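Local structure of BtGH115A (Bacteroides thetaiotaomicron, 5BY3) at residues H489-K497 with E661-A669. The protein is a family GH115 4-O-methyl-alpha-glucuronidase, a glycoside hydrolase with specificity for decorated arabinogalactans. Numbering follows the deposited sequence.
Sequences HYRLAHIRK and EGLGYESKA
Arg491 NE donates a hydrogen bond to the backbone Tyr665 O, 2.8 Å away. The bond is nearly straight, at 173° about the hydrogen. The acceptor lies in the guanidinium plane, at its edge. Arg491 CG is anti to the backbone N (chi1 168°), and the extended chain carries NE out to the loop. Arg491 NH1 forms a salt bridge with Glu488, which gives the guanidinium a second partner. The apolar part is a CH-pi contact. Ile495 CG1 sits over the centre of the Tyr665 ring, 3.7 Å from its centroid. Tyr665 lies in the loop between strands 658-659 and 670-672 of the C-terminal beta-rich domain. The contact docks this loop on the last turns of helix 476-495, which falls in the glycosyl hydrolase family 115 region of the TIM-barrel clan. Tyr665 OH hydrogen-bonds to Arg738 O, and Tyr665 N to Asp769 OD2, so the tyrosine is tied to its own domain. An alanine here would strip the ring from Ile495 and is likely to leave Arg738 O without its hydroxyl partner. His494 packs against the loop backbone. Its NE2 lies 3.9 Å from Gly664 CA, and the edge of its ring faces Tyr665 CD1. Leu663 CD1 approaches His494 CE1 loosely, at 4.4 Å.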
ATOM      1  N   HIS A 489      -3.833   0.346  17.414  1.00 35.48           N
ATOM      2  CA  HIS A 489      -2.491   0.266  16.785  1.00 32.30           C
ATOM      3  C   HIS A 489      -2.390   1.248  15.638  1.00 33.78           C
ATOM      4  O   HIS A 489      -1.490   2.117  15.626  1.00 36.02           O
ATOM      5  CB  HIS A 489      -2.276  -1.141  16.282  1.00 30.65           C
ATOM      6  CG  HIS A 489      -0.916  -1.420  15.736  1.00 36.24           C
ATOM      7  ND1 HIS A 489       0.233  -1.320  16.497  1.00 40.71           N
ATOM      8  CD2 HIS A 489      -0.524  -1.884  14.518  1.00 36.95           C
ATOM      9  CE1 HIS A 489       1.281  -1.653  15.755  1.00 38.90           C
ATOM     10  NE2 HIS A 489       0.849  -2.014  14.555  1.00 39.93           N
ATOM     11  N   TYR A 490      -3.332   1.163  14.702  1.00 30.85           N
ATOM     12  CA  TYR A 490      -3.283   2.030  13.525  1.00 32.89           C
ATOM     13  C   TYR A 490      -3.546   3.515  13.838  1.00 35.63           C
ATOM     14  O   TYR A 490      -3.016   4.413  13.179  1.00 39.53           O
ATOM     15  CB  TYR A 490      -4.209   1.515  12.441  1.00 32.58           C
ATOM     16  CG  TYR A 490      -3.837   0.143  11.938  1.00 32.33           C
ATOM     17  CD1 TYR A 490      -2.520  -0.155  11.562  1.00 35.42           C
ATOM     18  CD2 TYR A 490      -4.791  -0.855  11.812  1.00 34.56           C
ATOM     19  CE1 TYR A 490      -2.169  -1.408  11.069  1.00 33.19           C
ATOM     20  CE2 TYR A 490      -4.445  -2.128  11.316  1.00 34.77           C
ATOM     21  CZ  TYR A 490      -3.129  -2.389  10.947  1.00 33.05           C
ATOM     22  OH  TYR A 490      -2.751  -3.647  10.476  1.00 39.05           O
ATOM     23  N   ARG A 491      -4.305   3.757  14.887  1.00 33.68           N
ATOM     24  CA  ARG A 491      -4.706   5.095  15.247  1.00 39.67           C
ATOM     25  C   ARG A 491      -3.553   5.832  15.947  1.00 40.03           C
ATOM     26  O   ARG A 491      -3.280   7.016  15.655  1.00 37.67           O
ATOM     27  CB  ARG A 491      -5.976   5.027  16.101  1.00 41.84           C
ATOM     28  CG  ARG A 491      -6.344   6.312  16.790  1.00 42.12           C
ATOM     29  CD  ARG A 491      -7.065   6.027  18.104  1.00 41.39           C
ATOM     30  NE  ARG A 491      -6.817   7.205  18.882  1.00 49.29           N
ATOM     31  CZ  ARG A 491      -6.354   7.235  20.111  1.00 45.96           C
ATOM     32  NH1 ARG A 491      -6.150   6.132  20.785  1.00 41.22           N
ATOM     33  NH2 ARG A 491      -6.124   8.412  20.667  1.00 59.09           N
ATOM     34  N   LEU A 492      -2.843   5.113  16.817  1.00 35.61           N
ATOM     35  CA  LEU A 492      -1.722   5.695  17.515  1.00 32.18           C
ATOM     36  C   LEU A 492      -0.487   5.875  16.597  1.00 34.00           C
ATOM     37  O   LEU A 492       0.303   6.828  16.798  1.00 31.48           O
ATOM     38  CB  LEU A 492      -1.383   4.858  18.735  1.00 30.39           C
ATOM     39  CG  LEU A 492      -2.353   4.827  19.927  1.00 32.67           C
ATOM     40  CD1 LEU A 492      -2.119   3.521  20.645  1.00 33.51           C
ATOM     41  CD2 LEU A 492      -2.220   5.987  20.921  1.00 30.89           C
ATOM     42  N   ALA A 493      -0.335   4.966  15.620  1.00 31.17           N
ATOM     43  CA  ALA A 493       0.706   5.061  14.583  1.00 32.01           C
ATOM     44  C   ALA A 493       0.425   6.232  13.625  1.00 34.63           C
ATOM     45  O   ALA A 493       1.356   6.894  13.207  1.00 35.78           O
ATOM     46  CB  ALA A 493       0.830   3.780  13.818  1.00 30.46           C
ATOM     47  N   HIS A 494      -0.849   6.523  13.353  1.00 34.46           N
ATOM     48  CA  HIS A 494      -1.275   7.658  12.529  1.00 33.85           C
ATOM     49  C   HIS A 494      -0.839   8.950  13.215  1.00 35.20           C
ATOM     50  O   HIS A 494      -0.380   9.899  12.578  1.00 38.72           O
ATOM     51  CB  HIS A 494      -2.799   7.591  12.371  1.00 34.80           C
ATOM     52  CG  HIS A 494      -3.403   8.627  11.471  1.00 36.33           C
ATOM     53  ND1 HIS A 494      -3.453   8.486  10.099  1.00 36.73           N
ATOM     54  CD2 HIS A 494      -4.070   9.779  11.751  1.00 38.92           C
ATOM     55  CE1 HIS A 494      -4.090   9.526   9.572  1.00 35.97           C
ATOM     56  NE2 HIS A 494      -4.489  10.318  10.551  1.00 33.77           N
ATOM     57  N   ILE A 495      -0.960   8.970  14.527  1.00 36.64           N
ATOM     58  CA  ILE A 495      -0.570  10.114  15.330  1.00 34.71           C
ATOM     59  C   ILE A 495       0.939  10.327  15.234  1.00 36.29           C
ATOM     60  O   ILE A 495       1.418  11.442  15.089  1.00 40.07           O
ATOM     61  CB  ILE A 495      -1.086   9.920  16.773  1.00 33.18           C
ATOM     62  CG1 ILE A 495      -2.627  10.109  16.741  1.00 34.78           C
ATOM     63  CG2 ILE A 495      -0.434  10.889  17.756  1.00 31.28           C
ATOM     64  CD1 ILE A 495      -3.387   9.815  18.013  1.00 29.35           C
ATOM     65  N   ARG A 496       1.680   9.236  15.278  1.00 40.51           N
ATOM     66  CA  ARG A 496       3.103   9.272  15.104  1.00 39.30           C
ATOM     67  C   ARG A 496       3.537   7.835  14.978  1.00 38.94           C
ATOM     68  O   ARG A 496       3.333   7.029  15.883  1.00 38.56           O
ATOM     69  CB  ARG A 496       3.765   9.929  16.291  1.00 39.58           C
ATOM     70  CG  ARG A 496       5.165  10.378  15.959  1.00 47.50           C
ATOM     71  CD  ARG A 496       5.181  11.845  15.576  1.00 55.07           C
ATOM     72  NE  ARG A 496       6.535  12.248  15.182  1.00 59.32           N
ATOM     73  CZ  ARG A 496       6.871  13.457  14.733  1.00 53.91           C
ATOM     74  NH1 ARG A 496       5.939  14.405  14.605  1.00 43.60           N
ATOM     75  NH2 ARG A 496       8.137  13.694  14.387  1.00 45.14           N
ATOM     76  N   LYS A 497       4.069   7.514  13.810  1.00 40.07           N
ATOM     77  CA  LYS A 497       4.637   6.212  13.503  1.00 38.96           C
ATOM     78  C   LYS A 497       5.791   5.877  14.452  1.00 38.72           C
ATOM     79  O   LYS A 497       6.471   6.780  14.951  1.00 41.39           O
ATOM     80  CB  LYS A 497       5.141   6.222  12.073  1.00 38.91           C
ATOM     81  CG  LYS A 497       4.036   6.217  11.027  1.00 40.63           C
ATOM     82  CD  LYS A 497       4.527   5.983   9.601  1.00 35.32           C
ATOM     83  CE  LYS A 497       3.511   5.218   8.733  1.00 43.75           C
ATOM     84  NZ  LYS A 497       2.271   5.947   8.314  1.00 41.75           N
ATOM     85  N   GLU A 661     -14.601   6.422   7.759  1.00 51.09           N
ATOM     86  CA  GLU A 661     -14.844   5.436   8.841  1.00 53.48           C
ATOM     87  C   GLU A 661     -13.906   5.390  10.058  1.00 49.34           C
ATOM     88  O   GLU A 661     -14.335   5.744  11.151  1.00 63.29           O
ATOM     89  CB  GLU A 661     -15.138   4.035   8.303  1.00 51.23           C
ATOM     90  CG  GLU A 661     -15.752   3.104   9.339  1.00 46.89           C
ATOM     91  CD  GLU A 661     -16.173   1.791   8.727  1.00 58.84           C
ATOM     92  OE1 GLU A 661     -16.879   1.812   7.690  1.00 61.08           O
ATOM     93  OE2 GLU A 661     -15.773   0.731   9.259  1.00 63.43           O
ATOM     94  N   GLY A 662     -12.672   4.950   9.936  1.00 39.09           N
ATOM     95  CA  GLY A 662     -11.873   4.991  11.194  1.00 38.54           C
ATOM     96  C   GLY A 662     -10.756   6.041  11.175  1.00 41.58           C
ATOM     97  O   GLY A 662      -9.707   5.864  11.817  1.00 37.87           O
ATOM     98  N   LEU A 663     -10.963   7.103  10.391  1.00 38.51           N
ATOM     99  CA  LEU A 663      -9.894   8.021  10.047  1.00 41.81           C
ATOM    100  C   LEU A 663      -9.673   9.112  11.111  1.00 40.43           C
ATOM    101  O   LEU A 663     -10.631   9.521  11.777  1.00 41.05           O
ATOM    102  CB  LEU A 663     -10.176   8.606   8.668  1.00 39.67           C
ATOM    103  CG  LEU A 663      -9.138   9.505   8.003  1.00 43.39           C
ATOM    104  CD1 LEU A 663      -7.951   8.684   7.585  1.00 45.11           C
ATOM    105  CD2 LEU A 663      -9.770  10.139   6.777  1.00 42.41           C
ATOM    106  N   GLY A 664      -8.417   9.569  11.272  1.00 36.63           N
ATOM    107  CA  GLY A 664      -8.068  10.718  12.155  1.00 29.96           C
ATOM    108  C   GLY A 664      -7.672  10.377  13.589  1.00 34.65           C
ATOM    109  O   GLY A 664      -7.760   9.237  13.994  1.00 34.45           O
ATOM    110  N   TYR A 665      -7.243  11.385  14.367  1.00 38.78           N
ATOM    111  CA  TYR A 665      -6.689  11.197  15.721  1.00 38.93           C
ATOM    112  C   TYR A 665      -7.612  10.446  16.721  1.00 44.77           C
ATOM    113  O   TYR A 665      -7.154   9.683  17.578  1.00 41.52           O
ATOM    114  CB  TYR A 665      -6.270  12.559  16.284  1.00 40.98           C
ATOM    115  CG  TYR A 665      -4.855  13.026  15.927  1.00 36.80           C
ATOM    116  CD1 TYR A 665      -4.305  12.731  14.679  1.00 37.55           C
ATOM    117  CD2 TYR A 665      -4.092  13.804  16.833  1.00 33.89           C
ATOM    118  CE1 TYR A 665      -3.032  13.144  14.344  1.00 41.89           C
ATOM    119  CE2 TYR A 665      -2.801  14.236  16.506  1.00 36.17           C
ATOM    120  CZ  TYR A 665      -2.282  13.898  15.245  1.00 40.56           C
ATOM    121  OH  TYR A 665      -1.034  14.281  14.820  1.00 38.73           O
ATOM    122  N   GLU A 666      -8.916  10.661  16.595  1.00 49.19           N
ATOM    123  CA  GLU A 666      -9.865   9.914  17.399  1.00 54.45           C
ATOM    124  C   GLU A 666     -10.949   9.261  16.520  1.00 50.82           C
ATOM    125  O   GLU A 666     -12.114   9.206  16.899  1.00 49.93           O
ATOM    126  CB  GLU A 666     -10.433  10.780  18.525  1.00 52.44           C
ATOM    127  CG  GLU A 666     -11.006  12.095  18.015  1.00 67.79           C
ATOM    128  CD  GLU A 666     -11.052  13.210  19.051  1.00 74.01           C
ATOM    129  OE1 GLU A 666     -10.281  13.139  20.054  1.00 66.93           O
ATOM    130  OE2 GLU A 666     -11.858  14.160  18.826  1.00 76.39           O
ATOM    131  N   SER A 667     -10.529   8.758  15.356  1.00 44.02           N
ATOM    132  CA  SER A 667     -11.358   7.917  14.465  1.00 43.34           C
ATOM    133  C   SER A 667     -12.620   8.567  14.006  1.00 38.57           C
ATOM    134  O   SER A 667     -13.519   7.870  13.546  1.00 45.86           O
ATOM    135  CB  SER A 667     -11.712   6.541  15.092  1.00 41.25           C
ATOM    136  OG  SER A 667     -10.595   5.988  15.743  1.00 42.43           O
ATOM    137  N   LYS A 668     -12.691   9.890  14.113  1.00 42.26           N
ATOM    138  CA  LYS A 668     -13.905  10.651  13.753  1.00 43.31           C
ATOM    139  C   LYS A 668     -13.736  11.766  12.711  1.00 46.03           C
ATOM    140  O   LYS A 668     -14.596  12.617  12.589  1.00 49.76           O
ATOM    141  CB  LYS A 668     -14.612  11.160  15.019  1.00 47.32           C
ATOM    142  CG  LYS A 668     -15.348  10.054  15.789  1.00 52.64           C
ATOM    143  CD  LYS A 668     -15.387  10.239  17.298  1.00 57.96           C
ATOM    144  CE  LYS A 668     -15.791   8.924  17.968  1.00 70.90           C
ATOM    145  NZ  LYS A 668     -16.262   9.076  19.381  1.00 79.01           N
ATOM    146  N   ALA A 669     -12.659  11.753  11.926  1.00 41.69           N
ATOM    147  CA  ALA A 669     -12.565  12.693  10.803  1.00 41.48           C
ATOM    148  C   ALA A 669     -13.745  12.545   9.832  1.00 41.60           C
ATOM    149  O   ALA A 669     -14.246  11.429   9.654  1.00 41.93           O
ATOM    150  CB  ALA A 669     -11.229  12.556  10.069  1.00 40.78           C
TER